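Local coordinates for translation initiation factor eif-2b-like protein (Chaetomium thermophilum, PDB 4ZEO), which probably acts in translation initiation as the delta subunit of eIF2B, the GDP-GTP exchange factor complex for eIF2, at residues K387-C392 and G436-I441. Numbering follows the deposited sequence.
Sequences KVIVLC and GVITEI
Ile389 to Leu391 pair in parallel with Gly436 to Ile438, the axes of strands 387-391 and 436-438 coming within 4.7 Å at 32°; a nearly straight hydrogen bond (176°) joins Val390 N to Gly436 O at 2.9 Å, and Val390 O accepts another from Ile438 N at 2.8 Å. Hydrogen bonds from Gly436 N to Val388 O and Cys392 N to Ile438 O continue this ladder at its two ends. On the face carrying Ile389, Leu391 and Ile438, Ile438 CD1 lies 3.9 Å from Ile389 CG2, while the Leu391 side chain lies beside that of Ile438, pointing the same way, its CD2 3.8 Å from Ile438 CB. With chi1 of Ile438 at -62°, CG1 is anti to the carbonyl carbon, and the chain extends beyond it, so that CD1 rests against both Ile389 CG2 and Leu391 CD2; Ala276 of helix 246-277 touches the same side chain. Val390 and Val437 pair more loosely on the other face, Val390 CB to Val437 CG2 4.2 Å. Beyond the strand, Thr439 CG2 lies 3.3 Å from Cys392 O, and Thr439 OG1 accepts from Ile441 N, two residues on, at 3.1 Å in an ST turn. A valine in place of Thr439 would probably leave Ile441 N without its acceptor within the turn, freeing it to shift. Bridged by 387-391 to strand 354-358, 436-438 is outermost within this chain in a six-stranded parallel sheet of order 3-2-1-4-5-6, consistent with the Rossmann-like fold of the eIF2B alpha/beta/delta family.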
ATOM      1  N   LYS A 387      -9.493   0.738 -20.696  1.00 43.27           N
ATOM      2  CA  LYS A 387      -9.468  -0.070 -19.491  1.00 43.29           C
ATOM      3  C   LYS A 387      -8.789   0.668 -18.329  1.00 40.12           C
ATOM      4  O   LYS A 387      -7.735   1.300 -18.492  1.00 40.12           O
ATOM      5  CB  LYS A 387      -8.742  -1.395 -19.752  1.00 48.50           C
ATOM      6  CG  LYS A 387      -9.662  -2.572 -19.989  1.00 55.23           C
ATOM      7  CD  LYS A 387      -8.911  -3.914 -19.974  1.00 61.79           C
ATOM      8  CE  LYS A 387      -8.068  -4.144 -21.205  1.00 68.66           C
ATOM      9  NZ  LYS A 387      -8.934  -4.495 -22.372  1.00 74.40           N
ATOM     10  N   VAL A 388      -9.376   0.572 -17.142  1.00 37.30           N
ATOM     11  CA  VAL A 388      -8.763   1.175 -15.972  1.00 34.60           C
ATOM     12  C   VAL A 388      -8.473   0.039 -15.005  1.00 34.32           C
ATOM     13  O   VAL A 388      -9.385  -0.593 -14.473  1.00 37.05           O
ATOM     14  CB  VAL A 388      -9.655   2.276 -15.332  1.00 29.91           C
ATOM     15  CG1 VAL A 388      -9.036   2.822 -14.024  1.00 28.34           C
ATOM     16  CG2 VAL A 388      -9.890   3.411 -16.319  1.00 30.91           C
ATOM     17  N   ILE A 389      -7.187  -0.245 -14.830  1.00 32.81           N
ATOM     18  CA  ILE A 389      -6.730  -1.330 -13.972  1.00 29.88           C
ATOM     19  C   ILE A 389      -6.093  -0.773 -12.745  1.00 30.63           C
ATOM     20  O   ILE A 389      -5.126   0.009 -12.819  1.00 31.98           O
ATOM     21  CB  ILE A 389      -5.717  -2.246 -14.689  1.00 32.45           C
ATOM     22  CG1 ILE A 389      -6.312  -2.701 -16.024  1.00 36.37           C
ATOM     23  CG2 ILE A 389      -5.370  -3.465 -13.839  1.00 30.54           C
ATOM     24  CD1 ILE A 389      -5.516  -3.784 -16.707  1.00 40.35           C
ATOM     25  N   VAL A 390      -6.634  -1.182 -11.603  1.00 29.23           N
ATOM     26  CA  VAL A 390      -6.113  -0.738 -10.324  1.00 30.71           C
ATOM     27  C   VAL A 390      -5.334  -1.868  -9.677  1.00 34.20           C
ATOM     28  O   VAL A 390      -5.812  -3.003  -9.611  1.00 35.70           O
ATOM     29  CB  VAL A 390      -7.234  -0.271  -9.384  1.00 30.66           C
ATOM     30  CG1 VAL A 390      -6.693  -0.064  -7.956  1.00 29.75           C
ATOM     31  CG2 VAL A 390      -7.899   0.985  -9.930  1.00 28.38           C
ATOM     32  N   LEU A 391      -4.124  -1.548  -9.230  1.00 35.38           N
ATOM     33  CA  LEU A 391      -3.214  -2.500  -8.574  1.00 32.77           C
ATOM     34  C   LEU A 391      -3.162  -2.228  -7.081  1.00 34.48           C
ATOM     35  O   LEU A 391      -2.861  -1.105  -6.655  1.00 33.21           O
ATOM     36  CB  LEU A 391      -1.816  -2.398  -9.154  1.00 31.91           C
ATOM     37  CG  LEU A 391      -1.701  -2.420 -10.683  1.00 32.58           C
ATOM     38  CD1 LEU A 391      -0.248  -2.202 -11.141  1.00 31.67           C
ATOM     39  CD2 LEU A 391      -2.260  -3.736 -11.227  1.00 33.88           C
ATOM     40  N   CYS A 392      -3.488  -3.235  -6.278  1.00 34.68           N
ATOM     41  CA  CYS A 392      -3.554  -3.017  -4.840  1.00 34.59           C
ATOM     42  C   CYS A 392      -3.453  -4.318  -4.021  1.00 35.58           C
ATOM     43  O   CYS A 392      -4.058  -5.334  -4.367  1.00 37.07           O
ATOM     44  CB  CYS A 392      -4.867  -2.267  -4.536  1.00 34.59           C
ATOM     45  SG  CYS A 392      -5.061  -1.611  -2.887  1.00 39.69           S
ATOM     46  N   GLY A 436     -11.146  -3.133 -13.330  1.00 37.36           N
ATOM     47  CA  GLY A 436     -10.827  -4.250 -12.478  1.00 34.89           C
ATOM     48  C   GLY A 436      -9.675  -3.946 -11.560  1.00 35.30           C
ATOM     49  O   GLY A 436      -8.899  -3.021 -11.811  1.00 34.88           O
ATOM     50  N   VAL A 437      -9.572  -4.737 -10.495  1.00 36.29           N
ATOM     51  CA  VAL A 437      -8.494  -4.602  -9.530  1.00 34.97           C
ATOM     52  C   VAL A 437      -7.626  -5.867  -9.504  1.00 34.72           C
ATOM     53  O   VAL A 437      -8.140  -6.973  -9.372  1.00 36.54           O
ATOM     54  CB  VAL A 437      -9.038  -4.374  -8.110  1.00 35.67           C
ATOM     55  CG1 VAL A 437      -7.871  -4.137  -7.119  1.00 32.43           C
ATOM     56  CG2 VAL A 437      -9.970  -3.196  -8.099  1.00 36.47           C
ATOM     57  N   ILE A 438      -6.316  -5.710  -9.601  1.00 32.08           N
ATOM     58  CA  ILE A 438      -5.436  -6.859  -9.465  1.00 31.46           C
ATOM     59  C   ILE A 438      -4.771  -6.849  -8.072  1.00 32.07           C
ATOM     60  O   ILE A 438      -4.086  -5.894  -7.714  1.00 34.45           O
ATOM     61  CB  ILE A 438      -4.347  -6.867 -10.542  1.00 33.55           C
ATOM     62  CG1 ILE A 438      -4.957  -6.975 -11.932  1.00 32.54           C
ATOM     63  CG2 ILE A 438      -3.362  -8.017 -10.313  1.00 35.26           C
ATOM     64  CD1 ILE A 438      -3.899  -6.935 -13.039  1.00 33.01           C
ATOM     65  N   THR A 439      -4.935  -7.943  -7.322  1.00 31.18           N
ATOM     66  CA  THR A 439      -4.356  -8.092  -5.992  1.00 31.77           C
ATOM     67  C   THR A 439      -3.380  -9.259  -6.030  1.00 34.28           C
ATOM     68  O   THR A 439      -3.130  -9.819  -7.094  1.00 36.17           O
ATOM     69  CB  THR A 439      -5.405  -8.351  -4.875  1.00 36.06           C
ATOM     70  OG1 THR A 439      -5.901  -9.695  -4.966  1.00 38.13           O
ATOM     71  CG2 THR A 439      -6.564  -7.350  -4.932  1.00 34.39           C
ATOM     72  N   GLU A 440      -2.748  -9.551  -4.896  1.00 32.94           N
ATOM     73  CA  GLU A 440      -1.842 -10.683  -4.800  1.00 33.06           C
ATOM     74  C   GLU A 440      -2.596 -12.044  -4.809  1.00 43.53           C
ATOM     75  O   GLU A 440      -1.960 -13.105  -4.873  1.00 44.61           O
ATOM     76  CB  GLU A 440      -0.957 -10.553  -3.551  1.00 33.83           C
ATOM     77  CG  GLU A 440      -1.627 -10.874  -2.215  1.00 34.26           C
ATOM     78  CD  GLU A 440      -2.224  -9.677  -1.517  1.00 36.30           C
ATOM     79  OE1 GLU A 440      -2.584  -8.700  -2.195  1.00 35.79           O
ATOM     80  OE2 GLU A 440      -2.324  -9.707  -0.271  1.00 39.70           O
ATOM     81  N   ILE A 441      -3.930 -12.024  -4.696  1.00 42.45           N
ATOM     82  CA  ILE A 441      -4.700 -13.263  -4.696  1.00 43.74           C
ATOM     83  C   ILE A 441      -4.694 -13.918  -6.079  1.00 43.44           C
ATOM     84  O   ILE A 441      -5.065 -13.297  -7.046  1.00 40.61           O
ATOM     85  CB  ILE A 441      -6.142 -13.068  -4.253  1.00 44.01           C
ATOM     86  CG1 ILE A 441      -6.199 -12.398  -2.883  1.00 44.47           C
ATOM     87  CG2 ILE A 441      -6.872 -14.419  -4.245  1.00 45.08           C
ATOM     88  CD1 ILE A 441      -5.366 -13.085  -1.843  1.00 46.04           C
TER